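Putative metallopeptidase (Shewanella baltica OS155, PDB 3IEH) probably acts as a zinc-dependent hydrolase of the M14 metallocarboxypeptidase family, binding a zinc ion and perhaps cleaving peptides or related substrates. Local coordinates at residues Leu157-Ala160 against Ala161-Gly165; Asn252-Gln255 against Arg256-Ala259; Trp84-Leu87 against His88-Ser91. One frame throughout, in Å; residues are numbered along the deposited sequence. Where two conformers were deposited one is given.

Contact 1 (Leu157-Ala160 against Ala161-Gly165)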
loop_
_atom_site.group_PDB
_atom_site.type_symbol
_atom_site.label_atom_id
_atom_site.label_comp_id
_atom_site.label_asym_id
_atom_site.label_seq_id
_atom_site.Cartn_x
_atom_site.Cartn_y
_atom_site.Cartn_z
ATOM N N LEU A 157 -4.868 1.081 -16.748
ATOM C CA LEU A 157 -5.107 -0.165 -16.064
ATOM C C LEU A 157 -5.274 0.073 -14.557
ATOM O O LEU A 157 -6.155 -0.489 -13.928
ATOM C CB LEU A 157 -3.954 -1.113 -16.318
ATOM C CG LEU A 157 -4.010 -2.471 -15.638
ATOM C CD1 LEU A 157 -5.148 -3.293 -16.241
ATOM C CD2 LEU A 157 -2.649 -3.146 -15.823
ATOM N N LEU A 158 -4.441 0.934 -13.986
ATOM C CA LEU A 158 -4.468 1.139 -12.554
ATOM C C LEU A 158 -5.673 1.962 -12.126
ATOM O O LEU A 158 -6.266 1.674 -11.102
ATOM C CB LEU A 158 -3.162 1.787 -12.090
ATOM C CG LEU A 158 -1.920 0.934 -12.288
ATOM C CD1 LEU A 158 -0.704 1.739 -11.879
ATOM C CD2 LEU A 158 -2.052 -0.358 -11.504
ATOM N N ILE A 159 -6.058 2.969 -12.909
ATOM C CA ILE A 159 -7.244 3.761 -12.570
ATOM C C ILE A 159 -8.463 2.855 -12.557
ATOM O O ILE A 159 -9.185 2.850 -11.575
ATOM C CB ILE A 159 -7.452 4.962 -13.523
ATOM C CG1 ILE A 159 -6.325 5.993 -13.316
ATOM C CG2 ILE A 159 -8.806 5.613 -13.270
ATOM C CD1 ILE A 159 -5.909 6.726 -14.599
ATOM N N ALA A 160 -8.675 2.084 -13.634
ATOM C CA ALA A 160 -9.747 1.071 -13.687
ATOM C C ALA A 160 -9.715 0.126 -12.467
ATOM O O ALA A 160 -10.752 -0.193 -11.932
ATOM C CB ALA A 160 -9.672 0.242 -14.987
ATOM N N ALA A 161 -8.529 -0.286 -12.021
ATOM C CA ALA A 161 -8.390 -1.213 -10.868
ATOM C C ALA A 161 -8.782 -0.604 -9.515
ATOM O O ALA A 161 -9.020 -1.334 -8.541
ATOM C CB ALA A 161 -6.935 -1.733 -10.786
ATOM N N CYS A 162 -8.852 0.722 -9.441
ATOM C CA CYS A 162 -9.094 1.375 -8.162
ATOM C C CYS A 162 -10.156 2.472 -8.156
ATOM O O CYS A 162 -10.198 3.284 -7.232
ATOM C CB CYS A 162 -7.766 1.939 -7.643
ATOM S SG CYS A 162 -7.160 3.399 -8.490
ATOM N N ARG A 163 -11.052 2.454 -9.141
ATOM C CA ARG A 163 -12.076 3.496 -9.241
ATOM C C ARG A 163 -12.896 3.669 -7.974
ATOM O O ARG A 163 -13.293 4.799 -7.638
ATOM C CB ARG A 163 -13.001 3.301 -10.448
ATOM C CG ARG A 163 -12.440 3.940 -11.713
ATOM C CD ARG A 163 -13.481 4.411 -12.712
ATOM N NE ARG A 163 -12.868 5.460 -13.540
ATOM C CZ ARG A 163 -12.836 6.765 -13.238
ATOM N NH1 ARG A 163 -13.414 7.244 -12.127
ATOM N NH2 ARG A 163 -12.223 7.610 -14.066
ATOM N N ASP A 164 -13.124 2.559 -7.278
ATOM C CA ASP A 164 -13.965 2.552 -6.080
ATOM C C ASP A 164 -13.146 2.570 -4.785
ATOM O O ASP A 164 -13.713 2.593 -3.709
ATOM C CB ASP A 164 -14.866 1.319 -6.123
ATOM C CG ASP A 164 -15.646 1.229 -7.419
ATOM O OD1 ASP A 164 -16.443 2.146 -7.628
ATOM O OD2 ASP A 164 -15.472 0.268 -8.225
ATOM N N GLY A 165 -11.818 2.577 -4.874
ATOM C CA GLY A 165 -11.028 2.652 -3.670
ATOM C C GLY A 165 -9.589 2.286 -3.890
ATOM O O GLY A 165 -9.293 1.364 -4.639
#

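Contact 2 (Asn252-Gln255 against Arg256-Ala259)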
loop_
_atom_site.group_PDB
_atom_site.type_symbol
_atom_site.label_atom_id
_atom_site.label_comp_id
_atom_site.label_asym_id
_atom_site.label_seq_id
_atom_site.Cartn_x
_atom_site.Cartn_y
_atom_site.Cartn_z
ATOM N N ASN A 252 6.466 -3.646 17.587
ATOM C CA ASN A 252 6.663 -5.039 17.242
ATOM C C ASN A 252 6.219 -5.398 15.811
ATOM O O ASN A 252 5.099 -5.114 15.379
ATOM C CB ASN A 252 5.944 -5.930 18.258
ATOM C CG ASN A 252 6.064 -7.399 17.927
ATOM O OD1 ASN A 252 5.390 -7.916 17.018
ATOM N ND2 ASN A 252 6.924 -8.093 18.669
ATOM N N PHE A 253 7.121 -6.068 15.106
ATOM C CA PHE A 253 6.917 -6.370 13.709
ATOM C C PHE A 253 5.617 -7.184 13.446
ATOM O O PHE A 253 4.809 -6.768 12.604
ATOM C CB PHE A 253 8.158 -7.034 13.109
ATOM C CG PHE A 253 8.031 -7.277 11.639
ATOM C CD1 PHE A 253 8.263 -6.254 10.748
ATOM C CD2 PHE A 253 7.623 -8.521 11.147
ATOM C CE1 PHE A 253 8.129 -6.457 9.375
ATOM C CE2 PHE A 253 7.475 -8.730 9.777
ATOM C CZ PHE A 253 7.738 -7.687 8.885
ATOM N N ASP A 254 5.381 -8.280 14.175
ATOM C CA ASP A 254 4.164 -9.083 13.946
ATOM C C ASP A 254 2.858 -8.348 14.268
ATOM O O ASP A 254 1.828 -8.583 13.623
ATOM C CB ASP A 254 4.246 -10.442 14.638
ATOM C CG ASP A 254 5.315 -11.350 14.008
ATOM O OD1 ASP A 254 5.467 -11.405 12.762
ATOM O OD2 ASP A 254 6.006 -12.032 14.766
ATOM N N GLN A 255 2.902 -7.435 15.226
ATOM C CA GLN A 255 1.754 -6.579 15.503
ATOM C C GLN A 255 1.454 -5.700 14.297
ATOM O O GLN A 255 0.278 -5.446 13.972
ATOM C CB GLN A 255 2.012 -5.697 16.720
ATOM C CG GLN A 255 1.729 -6.395 18.014
ATOM C CD GLN A 255 0.229 -6.567 18.245
ATOM O OE1 GLN A 255 -0.522 -5.578 18.308
ATOM N NE2 GLN A 255 -0.206 -7.813 18.393
ATOM N N ARG A 256 2.521 -5.246 13.630
ATOM C CA ARG A 256 2.366 -4.409 12.437
ATOM C C ARG A 256 1.789 -5.234 11.287
ATOM O O ARG A 256 0.889 -4.786 10.596
ATOM C CB ARG A 256 3.698 -3.725 12.080
ATOM C CG ARG A 256 4.086 -2.644 13.100
ATOM C CD ARG A 256 5.589 -2.590 13.352
ATOM N NE ARG A 256 6.325 -2.540 12.102
ATOM C CZ ARG A 256 7.626 -2.801 11.980
ATOM N NH1 ARG A 256 8.370 -3.111 13.029
ATOM N NH2 ARG A 256 8.192 -2.743 10.789
ATOM N N VAL A 257 2.291 -6.459 11.118
ATOM C CA VAL A 257 1.770 -7.376 10.113
ATOM C C VAL A 257 0.264 -7.553 10.326
ATOM O O VAL A 257 -0.523 -7.431 9.380
ATOM C CB VAL A 257 2.437 -8.765 10.195
ATOM C CG1 VAL A 257 1.741 -9.740 9.245
ATOM C CG2 VAL A 257 3.915 -8.681 9.912
ATOM N N LEU A 258 -0.133 -7.843 11.564
ATOM C CA LEU A 258 -1.560 -8.053 11.905
ATOM C C LEU A 258 -2.381 -6.795 11.744
ATOM O O LEU A 258 -3.532 -6.856 11.287
ATOM C CB LEU A 258 -1.721 -8.584 13.333
ATOM C CG LEU A 258 -1.151 -9.997 13.554
ATOM C CD1 LEU A 258 -1.310 -10.394 15.000
ATOM C CD2 LEU A 258 -1.780 -11.050 12.651
ATOM N N ALA A 259 -1.798 -5.655 12.103
ATOM C CA ALA A 259 -2.480 -4.340 11.926
ATOM C C ALA A 259 -2.724 -4.031 10.452
ATOM O O ALA A 259 -3.780 -3.523 10.079
ATOM C CB ALA A 259 -1.656 -3.195 12.574
#

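Contact 3 (Trp84-Leu87 against His88-Ser91)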
loop_
_atom_site.group_PDB
_atom_site.type_symbol
_atom_site.label_atom_id
_atom_site.label_comp_id
_atom_site.label_asym_id
_atom_site.label_seq_id
_atom_site.Cartn_x
_atom_site.Cartn_y
_atom_site.Cartn_z
ATOM N N TRP A 84 4.247 -8.074 4.046
ATOM C CA TRP A 84 4.008 -9.295 4.865
ATOM C C TRP A 84 2.590 -9.291 5.435
ATOM O O TRP A 84 1.946 -10.345 5.587
ATOM C CB TRP A 84 5.051 -9.483 5.978
ATOM C CG TRP A 84 6.447 -9.781 5.463
ATOM C CD1 TRP A 84 7.482 -8.904 5.356
ATOM C CD2 TRP A 84 6.946 -11.037 4.973
ATOM N NE1 TRP A 84 8.597 -9.531 4.847
ATOM C CE2 TRP A 84 8.291 -10.843 4.607
ATOM C CE3 TRP A 84 6.399 -12.309 4.839
ATOM C CZ2 TRP A 84 9.081 -11.870 4.088
ATOM C CZ3 TRP A 84 7.196 -13.333 4.325
ATOM C CH2 TRP A 84 8.505 -13.101 3.939
ATOM N N GLY A 85 2.103 -8.095 5.748
ATOM C CA GLY A 85 0.718 -7.913 6.155
ATOM C C GLY A 85 -0.237 -8.360 5.069
ATOM O O GLY A 85 -1.270 -8.952 5.361
ATOM N N LEU A 86 0.106 -8.090 3.815
ATOM C CA LEU A 86 -0.722 -8.534 2.677
ATOM C C LEU A 86 -0.705 -10.048 2.571
ATOM O O LEU A 86 -1.738 -10.652 2.296
ATOM C CB LEU A 86 -0.279 -7.901 1.355
ATOM C CG LEU A 86 -1.203 -8.102 0.148
ATOM C CD1 LEU A 86 -2.702 -7.962 0.486
ATOM C CD2 LEU A 86 -0.824 -7.116 -0.964
ATOM N N LEU A 87 0.453 -10.663 2.809
ATOM C CA LEU A 87 0.530 -12.117 2.774
ATOM C C LEU A 87 -0.351 -12.704 3.862
ATOM O O LEU A 87 -1.028 -13.690 3.642
ATOM C CB LEU A 87 1.968 -12.645 2.965
ATOM C CG LEU A 87 2.860 -12.737 1.726
ATOM C CD1 LEU A 87 4.296 -13.237 2.118
ATOM C CD2 LEU A 87 2.218 -13.677 0.689
ATOM N N HIS A 88 -0.312 -12.114 5.050
ATOM C CA HIS A 88 -1.110 -12.594 6.146
ATOM C C HIS A 88 -2.591 -12.572 5.772
ATOM O O HIS A 88 -3.309 -13.567 5.926
ATOM C CB HIS A 88 -0.901 -11.748 7.384
ATOM C CG HIS A 88 -1.716 -12.219 8.530
ATOM N ND1 HIS A 88 -3.004 -11.779 8.748
ATOM C CD2 HIS A 88 -1.472 -13.165 9.464
ATOM C CE1 HIS A 88 -3.502 -12.403 9.799
ATOM N NE2 HIS A 88 -2.590 -13.246 10.254
ATOM N N PHE A 89 -3.020 -11.428 5.266
ATOM C CA PHE A 89 -4.389 -11.228 4.830
ATOM C C PHE A 89 -4.836 -12.245 3.779
ATOM O O PHE A 89 -5.948 -12.753 3.848
ATOM C CB PHE A 89 -4.522 -9.813 4.283
ATOM C CG PHE A 89 -5.745 -9.586 3.479
ATOM C CD1 PHE A 89 -6.944 -9.234 4.098
ATOM C CD2 PHE A 89 -5.699 -9.673 2.095
ATOM C CE1 PHE A 89 -8.069 -8.985 3.356
ATOM C CE2 PHE A 89 -6.827 -9.436 1.337
ATOM C CZ PHE A 89 -8.025 -9.097 1.970
ATOM N N LEU A 90 -3.974 -12.532 2.809
ATOM C CA LEU A 90 -4.310 -13.461 1.744
ATOM C C LEU A 90 -4.411 -14.874 2.263
ATOM O O LEU A 90 -5.264 -15.639 1.806
ATOM C CB LEU A 90 -3.280 -13.421 0.614
ATOM C CG LEU A 90 -3.289 -12.103 -0.152
ATOM C CD1 LEU A 90 -2.064 -12.019 -1.088
ATOM C CD2 LEU A 90 -4.629 -11.893 -0.880
ATOM N N SER A 91 -3.542 -15.221 3.207
ATOM C CA SER A 91 -3.534 -16.557 3.776
ATOM C C SER A 91 -4.890 -16.822 4.421
ATOM O O SER A 91 -5.370 -17.943 4.426
ATOM C CB SER A 91 -2.401 -16.733 4.784
ATOM O OG SER A 91 -2.695 -16.062 5.991
#

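Contact 1 (Leu157-Ala160 against Ala161-Gly165)
The amide of Ala161 reaches back to the carbonyl of Leu157, N to O 3.1 Å, in an i to i+4 hydrogen bond near the end of the helix. One residue on, the pattern tightens: Cys162 N bonds to Ile159 O at 3.0 Å, an i to i+3 link with an N-H...O angle of 155°. That donor stands above the carbonyl plane of Ile159 and not on a lone pair. Cys162 SG sits between its own backbone N and carbonyl carbon (chi1 73°), a torsion that turns the sulfur back along the helix to 3.3 Å from Leu158 O. This is the C-terminal end of helix 155-162 and the start of its connection to strand 165-172, a central strand of the mixed sheet in the alpha/beta fold of the M14 family. A type I turn from Cys162 to Gly165 makes the change of direction, closed by Gly165 N bonding to Cys162 O at 2.9 Å. Gly165 has a positive phi of 165°, and a side chain there would run into the carbonyl oxygen of Asp164. Within the turn, the carboxylate of Asp164 is taken up by a salt bridge to Arg240 and a hydrogen bond from Ser68 N. The one side-chain pair joining the two segments is Ile159 with Arg163: CG2 of Ile159 lies over one face of the guanidinium, 4.0 Å from NH2, while the chain of Arg163 runs extended from CG to NE. Arg163 CG also rests 3.4 Å from Ile159 O. Leu158, Ile159 and Cys162 pack against helix 230-237, while Leu157, Leu158 and Ala161 touch strand 52-58.

Contact 2 (Asn252-Gln255 against Arg256-Ala259)
Phe253 and Arg256 meet at about a right angle, the ring and guanidinium planes 85° apart. CD1 of the ring lies over one guanidinium face, toward its rim, while NH2 comes to the ring edge near its plane, 3.5 Å from CD1. Bends at chi2 and chi3 (50°) of Arg256 fold the chain back beside the start of the helix. Apolar contact is made by Val257, whose CG2 approaches Phe253 CE2 to 3.6 Å. Among the polar links, Asn252 is the N-cap of helix 253-271: its OD1 takes Gln255 N at 3.1 Å, in plane and on a lone pair. Four i to i+4 backbone bonds follow, from Arg256 N to Asn252 O through Ala259 N to Gln255 O. The charged groups pair beyond this turn: Arg256 NE forms a salt bridge with Glu171 and NH1 donates to Gln251 O, while Asp254 accepts from Ser15 OG and Asp16 N. A methionine in place of Arg256 would probably leave Glu171 without its salt-bridge partner and Gln251 O without this donor. Glu171 lies on strand 165-172, and the Arg256 side chain is about 7 Å from that of the zinc ligand Glu79. Trp13 meets both the Phe253 ring and, as a cation-pi partner, Arg256; Phe253 and Arg256 also touch Ala81 at the start of helix 81-91, and Val257 and Leu258 lean on His88 farther along that helix.

Contact 3 (Trp84-Leu87 against His88-Ser91)
Leu86 and Phe89 cross at a slant on one side of the helix, with Leu86 CD1 3.8 Å from Phe89 CD2 and the methyl oblique to the ring. These contacts are those of one of the two conformers deposited for Leu86; in it CG lies opposite the backbone N (chi1 -170°), which sends the branch along the helix wall toward the residues one turn on. There it also meets Leu90, crossing it obliquely at a looser 4.2 Å from Leu86 CG to Leu90 CD1. Leu90 lays its CG 3.2 Å from Leu86 O. These residues belong to helix 81-91, the crossover of a beta-alpha-beta unit between strands 68-73 and 102-106, and Leu86 and Leu90 face the sheet at Leu105. Phe89 instead packs on Thr265 and Leu268 of helix 253-271, while Leu90 also touches Met36 and Leu39 of helix 25-39. Trp84 and His88, one turn apart, are joined through the backbone, His88 N to Trp84 O at 2.9 Å. Their rings turn to other partners: Trp84 NE1 donates to Ser22 O amid Phe18, Phe28 and Phe114, and His88 ND1 pairs with Ser261 OG. Three further i to i+4 bonds lead to the helix end at Ser91, whose OG folds back to donate to His88 O at 2.6 Å (chi1 74°).

From the N terminus the order is contact 3, contact 1, contact 2, in series: each is a run within one helix, so none encloses a long loop and none nests in or crosses another. Contact 3 lies in the crossover between strands 68-73 and 102-106. Contact 1 ends helix 155-162 and turns the chain into strand 165-172; contact 2 begins helix 253-271, soon after strand 242-248. Contacts 2 and 3 touch, with Val257 CG1 3.7 Å from Gly85 CA and Phe253 CZ 3.7 Å from Trp84 CD1, so two helices are packed together there. Contact 1 stands apart, its centre about 27 Å from that of contact 2, across the chain's centre.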